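Local coordinates for protein serine protease inhibitor (PDB 3STO) that is a blood-fluke serpin that probably inhibits serine endopeptidases, at residues A32-G36 with D37-T41; P260-W264 with S265-A269. One frame throughout, in Å; residues are numbered along the deposited sequence.

Interaction 1: residues A32-G36 with D37-T41; sequences ADFGG and DNFLT
A type I beta turn from Phe34 to Asp37 joins the region after helix 18-30 to strand 39-41, and Phe34 meets Asp37 and Phe39 around it. The turn is closed by Asp37 N, which donates to Phe34 O at 3.0 Å. Phe34 O also accepts from Lys398 NZ, so two donors grip it.

A water bridges the turn. It donates to Asp33 O and to Asp37 OD2, the latter at 2.7 Å, and accepts from Gly36 N. Asp37 CG lies beside its own backbone N (chi1 -54°), and OD2 ends 3.8 Å from Phe34 CD1.

The Phe34 ring turns one face to Phe39. Phe39 CD1 sits over that face near the rim, 3.8 Å from Phe34 CD2. The two rings are inclined at 46°, with centroids 5.3 Å apart. Phe34 also touches Leu304 of strand 287-305, and Phe39 packs on Val30 of helix 18-30. This is a helix-to-strand connection of the serpin fold, made by a type I turn with an oblique Phe34-Phe39 pair beside it.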
loop_
_atom_site.group_PDB
_atom_site.type_symbol
_atom_site.label_atom_id
_atom_site.label_comp_id
_atom_site.label_asym_id
_atom_site.label_seq_id
_atom_site.Cartn_x
_atom_site.Cartn_y
_atom_site.Cartn_z
ATOM N N ALA A 32 14.179 -2.794 -3.469
ATOM C CA ALA A 32 15.518 -3.218 -3.925
ATOM C C ALA A 32 15.563 -4.605 -4.623
ATOM O O ALA A 32 16.222 -4.762 -5.645
ATOM C CB ALA A 32 16.533 -3.155 -2.760
ATOM N N ASP A 33 14.827 -5.579 -4.086
ATOM C CA ASP A 33 14.894 -6.960 -4.555
ATOM C C ASP A 33 13.833 -7.361 -5.596
ATOM O O ASP A 33 13.677 -8.528 -5.900
ATOM C CB ASP A 33 14.852 -7.905 -3.331
ATOM C CG ASP A 33 16.100 -7.765 -2.433
ATOM O OD1 ASP A 33 17.198 -7.412 -2.934
ATOM O OD2 ASP A 33 16.004 -8.022 -1.218
ATOM N N PHE A 34 13.106 -6.398 -6.151
ATOM C CA PHE A 34 12.019 -6.730 -7.076
ATOM C C PHE A 34 12.287 -6.206 -8.487
ATOM O O PHE A 34 11.353 -6.025 -9.287
ATOM C CB PHE A 34 10.666 -6.235 -6.524
ATOM C CG PHE A 34 10.284 -6.899 -5.247
ATOM C CD1 PHE A 34 9.633 -8.122 -5.257
ATOM C CD2 PHE A 34 10.638 -6.350 -4.040
ATOM C CE1 PHE A 34 9.310 -8.769 -4.083
ATOM C CE2 PHE A 34 10.314 -6.994 -2.847
ATOM C CZ PHE A 34 9.652 -8.202 -2.874
ATOM N N GLY A 35 13.574 -5.969 -8.764
ATOM C CA GLY A 35 14.045 -5.527 -10.067
ATOM C C GLY A 35 13.491 -6.395 -11.181
ATOM O O GLY A 35 13.388 -5.957 -12.299
ATOM N N GLY A 36 13.112 -7.632 -10.878
ATOM C CA GLY A 36 12.608 -8.505 -11.921
ATOM C C GLY A 36 11.161 -8.944 -11.798
ATOM O O GLY A 36 10.730 -9.821 -12.540
ATOM N N ASP A 37 10.395 -8.356 -10.881
ATOM C CA ASP A 37 9.003 -8.756 -10.741
ATOM C C ASP A 37 8.020 -7.588 -10.884
ATOM O O ASP A 37 8.401 -6.426 -10.818
ATOM C CB ASP A 37 8.786 -9.430 -9.377
ATOM C CG ASP A 37 9.743 -10.581 -9.126
ATOM O OD1 ASP A 37 9.877 -11.459 -10.004
ATOM O OD2 ASP A 37 10.364 -10.613 -8.040
ATOM N N ASN A 38 6.744 -7.908 -11.037
ATOM C CA ASN A 38 5.722 -6.941 -10.645
ATOM C C ASN A 38 5.881 -6.606 -9.141
ATOM O O ASN A 38 6.249 -7.449 -8.322
ATOM C CB ASN A 38 4.307 -7.451 -10.908
ATOM C CG ASN A 38 3.992 -7.638 -12.404
ATOM O OD1 ASN A 38 4.485 -6.906 -13.275
ATOM N ND2 ASN A 38 3.132 -8.615 -12.691
ATOM N N PHE A 39 5.632 -5.361 -8.784
ATOM C CA PHE A 39 5.693 -4.975 -7.397
ATOM C C PHE A 39 4.457 -4.148 -7.034
ATOM O O PHE A 39 3.999 -3.333 -7.832
ATOM C CB PHE A 39 6.972 -4.182 -7.107
ATOM C CG PHE A 39 7.025 -3.663 -5.726
ATOM C CD1 PHE A 39 7.400 -4.503 -4.671
ATOM C CD2 PHE A 39 6.646 -2.347 -5.453
ATOM C CE1 PHE A 39 7.436 -4.029 -3.328
ATOM C CE2 PHE A 39 6.674 -1.855 -4.124
ATOM C CZ PHE A 39 7.075 -2.702 -3.053
ATOM N N LEU A 40 3.939 -4.348 -5.827
ATOM C CA LEU A 40 2.753 -3.632 -5.370
ATOM C C LEU A 40 2.827 -3.484 -3.844
ATOM O O LEU A 40 3.029 -4.459 -3.138
ATOM C CB LEU A 40 1.502 -4.418 -5.789
ATOM C CG LEU A 40 0.131 -3.991 -5.297
ATOM C CD1 LEU A 40 -0.118 -2.564 -5.672
ATOM C CD2 LEU A 40 -0.961 -4.886 -5.848
ATOM N N THR A 41 2.699 -2.265 -3.339
ATOM C CA THR A 41 2.640 -2.057 -1.905
ATOM C C THR A 41 1.861 -0.809 -1.444
ATOM O O THR A 41 1.805 0.214 -2.136
ATOM C CB THR A 41 4.062 -1.969 -1.286
ATOM O OG1 THR A 41 3.985 -2.166 0.135
ATOM C CG2 THR A 41 4.707 -0.598 -1.608
HETATM O O HOH W 1 12.858 -9.669 -8.493
#

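Interaction 2: residues P260-W264 with S265-A269; sequences PLEKW and SLNGA
Glu262 reaches from the loop after strand 253-260 to Ser265 and Asn267. From CB and CG its chain bends at chi2 (-84°), which brings the carboxylate back to the backbone that follows. CD comes within 3.9 Å of both Ser265 N and Asn267 ND2. At the tip, OE2 lies 3.1 Å from Ser265 O; both are acceptors, so this is not a hydrogen bond. OE2 accepts a weak, bent hydrogen bond from Ser265 N, 3.3 Å away with an N-H...O angle of 140°. The same oxygen lies 3.6 Å from Ser265 CB. OE1 takes a hydrogen bond from a water at 2.6 Å. That water also donates to Asn267 OD1, so it bridges carboxylate and amide. The two flat groups cross with their planes 60° apart. Asn267 ND2 donates to Gly240 O, which ties the amide to the turn between strands 218-236 and 241-247.

Ser265 adds an ST turn. Its OG stands anti to its own backbone N and accepts from Asn267 N at 3.0 Å. It overlaps a type II' beta turn from Leu266 to Ala269, with Ala269 N donating to Leu266 O.

Pro260 CB lies 3.2 Å from the carbonyl oxygen Ser265 O. The apolar contact is Pro260 CG with Leu266 CD1, at 4.2 Å. Leu266 also touches the loop residues Pro380 and Met400, and Ile382 of strand 381-387.

Backbone hydrogen bonds pair Leu261 with Gly240 and Gly268 with Glu239. The loop thus leaves strand 253-260, runs past the connection between strands 218-236 and 241-247, and leads into helix 269-273, where Ala269 rests on Ile382.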
loop_
_atom_site.group_PDB
_atom_site.type_symbol
_atom_site.label_atom_id
_atom_site.label_comp_id
_atom_site.label_asym_id
_atom_site.label_seq_id
_atom_site.Cartn_x
_atom_site.Cartn_y
_atom_site.Cartn_z
ATOM N N PRO A 260 8.435 5.452 -18.872
ATOM C CA PRO A 260 9.771 5.716 -19.429
ATOM C C PRO A 260 9.680 6.145 -20.892
ATOM O O PRO A 260 8.836 5.645 -21.651
ATOM C CB PRO A 260 10.455 4.363 -19.327
ATOM C CG PRO A 260 9.729 3.661 -18.213
ATOM C CD PRO A 260 8.298 4.064 -18.393
ATOM N N LEU A 261 10.546 7.070 -21.279
ATOM C CA LEU A 261 10.553 7.565 -22.657
ATOM C C LEU A 261 10.920 6.517 -23.722
ATOM O O LEU A 261 10.551 6.642 -24.876
ATOM C CB LEU A 261 11.389 8.838 -22.768
ATOM C CG LEU A 261 10.649 9.948 -22.011
ATOM C CD1 LEU A 261 11.446 11.237 -21.913
ATOM C CD2 LEU A 261 9.320 10.200 -22.677
ATOM N N GLU A 262 11.608 5.456 -23.349
ATOM C CA GLU A 262 11.809 4.408 -24.331
ATOM C C GLU A 262 11.385 3.086 -23.723
ATOM O O GLU A 262 10.967 3.039 -22.575
ATOM C CB GLU A 262 13.257 4.359 -24.808
ATOM C CG GLU A 262 14.082 3.335 -24.063
ATOM C CD GLU A 262 14.616 3.865 -22.768
ATOM O OE1 GLU A 262 15.704 4.487 -22.818
ATOM O OE2 GLU A 262 13.957 3.669 -21.716
ATOM N N LYS A 263 11.470 2.010 -24.490
ATOM C CA LYS A 263 10.852 0.787 -24.033
ATOM C C LYS A 263 11.817 -0.126 -23.282
ATOM O O LYS A 263 11.401 -1.115 -22.712
ATOM C CB LYS A 263 10.249 0.034 -25.214
ATOM C CG LYS A 263 11.294 -0.580 -26.170
ATOM C CD LYS A 263 10.609 -1.074 -27.436
ATOM C CE LYS A 263 11.554 -1.862 -28.298
ATOM N NZ LYS A 263 10.825 -2.458 -29.469
ATOM N N TRP A 264 13.109 0.168 -23.313
ATOM C CA TRP A 264 14.061 -0.835 -22.828
ATOM C C TRP A 264 14.414 -0.714 -21.345
ATOM O O TRP A 264 14.815 -1.698 -20.750
ATOM C CB TRP A 264 15.350 -0.857 -23.662
ATOM C CG TRP A 264 15.151 -1.124 -25.141
ATOM C CD1 TRP A 264 14.869 -2.319 -25.738
ATOM C CD2 TRP A 264 15.261 -0.165 -26.194
ATOM N NE1 TRP A 264 14.790 -2.160 -27.098
ATOM C CE2 TRP A 264 15.017 -0.843 -27.401
ATOM C CE3 TRP A 264 15.521 1.210 -26.226
ATOM C CZ2 TRP A 264 15.007 -0.192 -28.624
ATOM C CZ3 TRP A 264 15.529 1.842 -27.419
ATOM C CH2 TRP A 264 15.280 1.146 -28.615
ATOM N N SER A 265 14.270 0.491 -20.784
ATOM C CA SER A 265 14.711 0.828 -19.423
ATOM C C SER A 265 13.669 1.609 -18.596
ATOM O O SER A 265 12.931 2.423 -19.120
ATOM C CB SER A 265 15.979 1.660 -19.494
ATOM O OG SER A 265 16.321 2.146 -18.206
ATOM N N LEU A 266 13.627 1.363 -17.300
ATOM C CA LEU A 266 12.760 2.111 -16.418
ATOM C C LEU A 266 13.283 3.550 -16.191
ATOM O O LEU A 266 12.519 4.448 -15.834
ATOM C CB LEU A 266 12.646 1.392 -15.097
ATOM C CG LEU A 266 11.496 0.442 -14.793
ATOM C CD1 LEU A 266 10.588 0.227 -15.945
ATOM C CD2 LEU A 266 12.024 -0.869 -14.225
ATOM N N ASN A 267 14.571 3.781 -16.430
ATOM C CA ASN A 267 15.132 5.119 -16.266
ATOM C C ASN A 267 14.929 5.644 -14.831
ATOM O O ASN A 267 15.022 4.867 -13.875
ATOM C CB ASN A 267 14.533 6.080 -17.313
ATOM C CG ASN A 267 15.072 5.820 -18.735
ATOM O OD1 ASN A 267 16.147 5.231 -18.909
ATOM N ND2 ASN A 267 14.322 6.262 -19.754
ATOM N N GLY A 268 14.657 6.943 -14.669
ATOM C CA GLY A 268 14.477 7.532 -13.345
ATOM C C GLY A 268 13.191 7.117 -12.657
ATOM O O GLY A 268 12.927 7.500 -11.531
ATOM N N ALA A 269 12.381 6.322 -13.343
ATOM C CA ALA A 269 11.075 5.964 -12.827
ATOM C C ALA A 269 11.224 5.153 -11.541
ATOM O O ALA A 269 10.318 5.123 -10.716
ATOM C CB ALA A 269 10.280 5.207 -13.856
HETATM O O HOH W 2 17.566 5.267 -21.199
#

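From the N terminus, helix 18-30 comes first, and interaction 1 makes the turn from it into strand 39-41. That strand pairs with strand 392-399. Much later the chain leaves strand 253-260, and interaction 2 shapes the loop that leads to helix 269-273. The two contacts lie in series; they neither nest nor cross. Each is local to its own loop. The centres of interaction 1 and interaction 2 are about 16 Å apart. The nearest atoms of interaction 1 and interaction 2 are about 6 Å apart, without touching. The C-terminal region links their surroundings: strand 381-387 pairs with both 253-260 and 392-399, and Met400 meets Asn38 of interaction 1 and Leu266 of interaction 2.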